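Local coordinates for protein putative ribose 5-phosphate isomerase (Leishmania infantum, PDB 6FXW) that probably interconverts ribose 5-phosphate and ribulose 5-phosphate in the pentose phosphate pathway, as a type B (LacAB/RpiB family) isomerase built as a tetramer, at residues L10-D13 with H14-A18; E121-R124 with D125-T129. All blocks are in the same frame, centred on the assembly; numbering follows the deposited sequence. Where two conformers were deposited one is given.

Contact 1 (10-13 with 14-18) lies where strand 6-12 of the parallel sheet runs out into the loop before helix 20-29; contact 2 (121-124 with 125-129) occupies helix 120-131, packed on strand 110-114 of that sheet. Their centres are about 16 Å apart and they do not touch, but Leu10 of segment 10-13 and Ile123, Arg124 and Ile127 of contact 2 touch helix 20-29. Each is partly buried, at a subunit boundary. In contact 1 a buried aspartate fastens a turn whose histidine hydrogen-bonds a sulfate through its ring edge; contact 2 repeats regular helix bonds, with isoleucines on the sheet side and a salt bridge on a polar flank. Anion binding thus contrasts with helix-to-sheet packing.

Contact 1 (L10-D13 with H14-A18). With SO4 (sulfate ion), chain B.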
loop_
_atom_site.group_PDB
_atom_site.type_symbol
_atom_site.label_atom_id
_atom_site.label_comp_id
_atom_site.label_asym_id
_atom_site.label_seq_id
_atom_site.Cartn_x
_atom_site.Cartn_y
_atom_site.Cartn_z
ATOM N N LEU A 10 -8.876 -22.028 -4.170
ATOM C CA LEU A 10 -8.668 -21.023 -3.111
ATOM C C LEU A 10 -8.214 -21.761 -1.876
ATOM O O LEU A 10 -8.973 -22.608 -1.346
ATOM C CB LEU A 10 -9.959 -20.257 -2.798
ATOM C CG LEU A 10 -9.922 -19.386 -1.558
ATOM C CD1 LEU A 10 -9.014 -18.194 -1.797
ATOM C CD2 LEU A 10 -11.306 -18.844 -1.158
ATOM N N GLY A 11 -7.047 -21.452 -1.351
ATOM C CA GLY A 11 -6.556 -22.044 -0.096
ATOM C C GLY A 11 -6.211 -20.968 0.900
ATOM O O GLY A 11 -5.834 -19.847 0.529
ATOM N N CYS A 12 -6.289 -21.278 2.152
ATOM C CA CYS A 12 -5.905 -20.302 3.129
ATOM C C CYS A 12 -5.588 -21.026 4.412
ATOM O O CYS A 12 -5.800 -22.233 4.545
ATOM C CB CYS A 12 -7.006 -19.245 3.340
ATOM S SG CYS A 12 -8.507 -20.018 4.040
ATOM N N ASP A 13 -4.994 -20.259 5.336
ATOM C CA ASP A 13 -4.816 -20.730 6.715
ATOM C C ASP A 13 -5.936 -20.126 7.575
ATOM O O ASP A 13 -6.896 -19.535 7.049
ATOM C CB ASP A 13 -3.401 -20.534 7.230
ATOM C CG ASP A 13 -3.015 -19.062 7.486
ATOM O OD1 ASP A 13 -3.868 -18.177 7.322
ATOM O OD2 ASP A 13 -1.903 -18.856 7.966
ATOM N N HIS A 14 -5.789 -20.191 8.864
ATOM C CA HIS A 14 -6.848 -19.775 9.766
ATOM C C HIS A 14 -6.976 -18.247 9.762
ATOM O O HIS A 14 -7.984 -17.712 10.192
ATOM C CB HIS A 14 -6.545 -20.201 11.180
ATOM C CG HIS A 14 -5.198 -19.866 11.604
ATOM N ND1 HIS A 14 -4.090 -20.595 11.214
ATOM C CD2 HIS A 14 -4.750 -18.768 12.270
ATOM C CE1 HIS A 14 -3.012 -19.942 11.631
ATOM N NE2 HIS A 14 -3.392 -18.855 12.318
ATOM N N ALA A 15 -5.957 -17.543 9.288
ATOM C CA ALA A 15 -6.085 -16.061 9.301
ATOM C C ALA A 15 -7.295 -15.623 8.463
ATOM O O ALA A 15 -7.944 -14.579 8.757
ATOM C CB ALA A 15 -4.867 -15.440 8.767
ATOM N N ALA A 16 -7.640 -16.386 7.419
ATOM C CA ALA A 16 -8.695 -16.058 6.520
ATOM C C ALA A 16 -9.961 -16.855 6.779
ATOM O O ALA A 16 -10.908 -16.793 6.013
ATOM C CB ALA A 16 -8.268 -16.230 5.080
ATOM N N TYR A 17 -10.000 -17.539 7.889
ATOM C CA TYR A 17 -11.175 -18.434 8.106
ATOM C C TYR A 17 -12.438 -17.620 8.251
ATOM O O TYR A 17 -13.440 -17.943 7.622
ATOM C CB TYR A 17 -10.941 -19.371 9.267
ATOM C CG TYR A 17 -12.079 -20.298 9.489
ATOM C CD1 TYR A 17 -12.311 -21.313 8.605
ATOM C CD2 TYR A 17 -12.824 -20.200 10.620
ATOM C CE1 TYR A 17 -13.358 -22.210 8.790
ATOM C CE2 TYR A 17 -13.913 -21.046 10.828
ATOM C CZ TYR A 17 -14.135 -22.059 9.909
ATOM O OH TYR A 17 -15.162 -23.012 10.076
ATOM N N ALA A 18 -12.393 -16.531 8.992
ATOM C CA ALA A 18 -13.546 -15.683 9.146
ATOM C C ALA A 18 -14.082 -15.104 7.857
ATOM O O ALA A 18 -15.291 -14.937 7.729
ATOM C CB ALA A 18 -13.242 -14.602 10.153
HETATM S S SO4 B . -0.779 -16.644 14.007
HETATM O O1 SO4 B . -0.746 -16.123 15.430
HETATM O O2 SO4 B . -2.159 -16.651 13.524
HETATM O O3 SO4 B . 0.106 -15.600 13.256
HETATM O O4 SO4 B . -0.231 -17.968 14.068
#
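The side chain of Asp13 folds over the turn that follows its strand and closes an Asx turn, Ala15 N to Asp13 OD1 at 2.9 Å. With chi1 at 70°, CG sits between the backbone N and the carbonyl carbon, which brings the carboxylate back over the chain. Ala15 N reaches OD1 from above the carboxylate plane, and Ala15 CB lies 3.3 Å from Asp13 OD1. His14 N, 3.2 Å from the same OD1, is too poorly angled to bond and stays buried without a partner. The Asp13 carbonyl takes a longer, 3.3 Å bond from Ala16 N to its O, also from above its plane.

The carboxylate of Asp13 and the ring of His14 are inclined by 30°, with Asp13 OD2 4.0 Å from His14 CE1. A sulfate, probably from the crystallisation liquor, lies at the ring edge, near its plane: His14 NE2 donates to sulfate O2 at 2.8 Å, with an N-H...O angle of 160°. Arg116, and Arg140 and Arg144 of the second subunit, also hydrogen-bond the sulfate. Behind the turn, the CB atoms of Cys12 and Ala16 pack at 3.7 Å, next to Val71.

This chemistry makes a sulfate site shared by two subunits, which could correspond to the substrate phosphate site.

Contact 2 (E121-R124 with D125-T129); sequences EVIR and DIIET
Val122 and Ile126, and Ile123 and Ile127, meet one turn apart in helix 120-131. Backbone bonds give the frame: Asp125 N to Glu121 O is the longest of the four across the segments, at 3.2 Å, whereas Ile126 N to Val122 O measures 2.9 Å.

Apolar contacts follow the same i to i+4 spacing. Ile127 lays its CD1 against Ile123 CG2 at 3.6 Å, the two side chains running side by side, and Ile126 CD1 approaches Val122 CG1 at 3.7 Å. Ile123, Ile126 and Ile127 also press on strand 110-114, and Ile123 and Ile127 on helix 20-29.

Polar side chains work differently. Arg124, bent at chi3 (-50°), makes a side-on, two-nitrogen salt bridge to Glu121: Arg124 NE to Glu121 OE1 at 3.1 Å, and NH2 to the syn lone pair of OE2. Glu128 extends alongside, its OE2 touching Arg124 CG at 3.7 Å, the charged groups not in contact. Asp125 O accepts from Thr129 N and, at 2.7 Å, from Thr129 OG1, on opposite faces of its plane; Asp125 OD1 bonds to His96.

Such chemistry implies an amphipathic helix: isoleucines seal it to the sheet, Val122 packs on the third and fourth subunits, and Arg124 holds the Glu121 carboxylate beside the fourth.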
loop_
_atom_site.group_PDB
_atom_site.type_symbol
_atom_site.label_atom_id
_atom_site.label_comp_id
_atom_site.label_asym_id
_atom_site.label_seq_id
_atom_site.Cartn_x
_atom_site.Cartn_y
_atom_site.Cartn_z
ATOM N N GLU A 121 -11.965 -4.522 0.147
ATOM C CA GLU A 121 -12.206 -3.934 -1.144
ATOM C C GLU A 121 -10.961 -3.940 -2.030
ATOM O O GLU A 121 -11.037 -4.032 -3.244
ATOM C CB GLU A 121 -12.792 -2.494 -1.041
ATOM C CG GLU A 121 -14.288 -2.536 -0.648
ATOM C CD GLU A 121 -15.167 -3.437 -1.508
ATOM O OE1 GLU A 121 -14.980 -3.420 -2.727
ATOM O OE2 GLU A 121 -15.949 -4.267 -0.937
ATOM N N VAL A 122 -9.779 -3.827 -1.395
ATOM C CA VAL A 122 -8.538 -3.980 -2.132
ATOM C C VAL A 122 -8.387 -5.446 -2.594
ATOM O O VAL A 122 -8.004 -5.678 -3.725
ATOM C CB VAL A 122 -7.340 -3.503 -1.261
ATOM C CG1 VAL A 122 -5.992 -3.923 -1.835
ATOM C CG2 VAL A 122 -7.424 -2.018 -1.116
ATOM N N ILE A 123 -8.727 -6.392 -1.721
ATOM C CA ILE A 123 -8.708 -7.803 -2.138
ATOM C C ILE A 123 -9.654 -8.040 -3.315
ATOM O O ILE A 123 -9.268 -8.745 -4.255
ATOM C CB ILE A 123 -9.040 -8.695 -0.968
ATOM C CG1 ILE A 123 -7.878 -8.702 0.043
ATOM C CG2 ILE A 123 -9.390 -10.150 -1.360
ATOM C CD1 ILE A 123 -8.132 -9.366 1.359
ATOM N N ARG A 124 -10.807 -7.414 -3.341
ATOM C CA ARG A 124 -11.728 -7.570 -4.480
ATOM C C ARG A 124 -11.051 -7.147 -5.791
ATOM O O ARG A 124 -11.055 -7.884 -6.810
ATOM C CB ARG A 124 -13.010 -6.792 -4.238
ATOM C CG ARG A 124 -14.011 -7.082 -5.350
ATOM C CD ARG A 124 -15.232 -6.167 -5.308
ATOM N NE ARG A 124 -15.864 -6.066 -4.047
ATOM C CZ ARG A 124 -16.770 -6.943 -3.563
ATOM N NH1 ARG A 124 -17.180 -8.058 -4.232
ATOM N NH2 ARG A 124 -17.251 -6.713 -2.382
ATOM N N ASP A 125 -10.441 -5.949 -5.785
ATOM C CA ASP A 125 -9.761 -5.459 -6.971
ATOM C C ASP A 125 -8.620 -6.321 -7.381
ATOM O O ASP A 125 -8.396 -6.593 -8.557
ATOM C CB ASP A 125 -9.282 -4.016 -6.725
ATOM C CG ASP A 125 -8.364 -3.450 -7.853
ATOM O OD1 ASP A 125 -8.739 -3.506 -9.019
ATOM O OD2 ASP A 125 -7.395 -2.807 -7.388
ATOM N N ILE A 126 -7.845 -6.805 -6.411
ATOM C CA ILE A 126 -6.705 -7.658 -6.718
ATOM C C ILE A 126 -7.196 -8.927 -7.448
ATOM O O ILE A 126 -6.610 -9.350 -8.469
ATOM C CB ILE A 126 -5.913 -8.024 -5.462
ATOM C CG1 ILE A 126 -5.229 -6.816 -4.794
ATOM C CG2 ILE A 126 -4.900 -9.124 -5.725
ATOM C CD1 ILE A 126 -4.675 -7.055 -3.401
ATOM N N ILE A 127 -8.209 -9.570 -6.856
ATOM C CA ILE A 127 -8.732 -10.810 -7.407
ATOM C C ILE A 127 -9.261 -10.597 -8.793
ATOM O O ILE A 127 -8.899 -11.364 -9.716
ATOM C CB ILE A 127 -9.740 -11.413 -6.429
ATOM C CG1 ILE A 127 -9.070 -11.969 -5.190
ATOM C CG2 ILE A 127 -10.519 -12.548 -7.088
ATOM C CD1 ILE A 127 -10.009 -12.503 -4.073
ATOM N N GLU A 128 -10.131 -9.582 -8.961
ATOM C CA GLU A 128 -10.710 -9.358 -10.272
ATOM C C GLU A 128 -9.649 -9.064 -11.325
ATOM O O GLU A 128 -9.694 -9.609 -12.403
ATOM C CB GLU A 128 -11.671 -8.214 -10.201
ATOM C CG GLU A 128 -12.935 -8.557 -9.478
ATOM C CD GLU A 128 -14.002 -7.493 -9.345
ATOM O OE1 GLU A 128 -13.693 -6.329 -9.670
ATOM O OE2 GLU A 128 -15.104 -7.844 -8.804
ATOM N N THR A 129 -8.596 -8.296 -10.999
ATOM C CA THR A 129 -7.529 -7.978 -11.912
ATOM C C THR A 129 -6.715 -9.220 -12.238
ATOM O O THR A 129 -6.399 -9.486 -13.364
ATOM C CB THR A 129 -6.689 -6.908 -11.295
ATOM O OG1 THR A 129 -7.557 -5.768 -11.027
ATOM C CG2 THR A 129 -5.516 -6.532 -12.241
#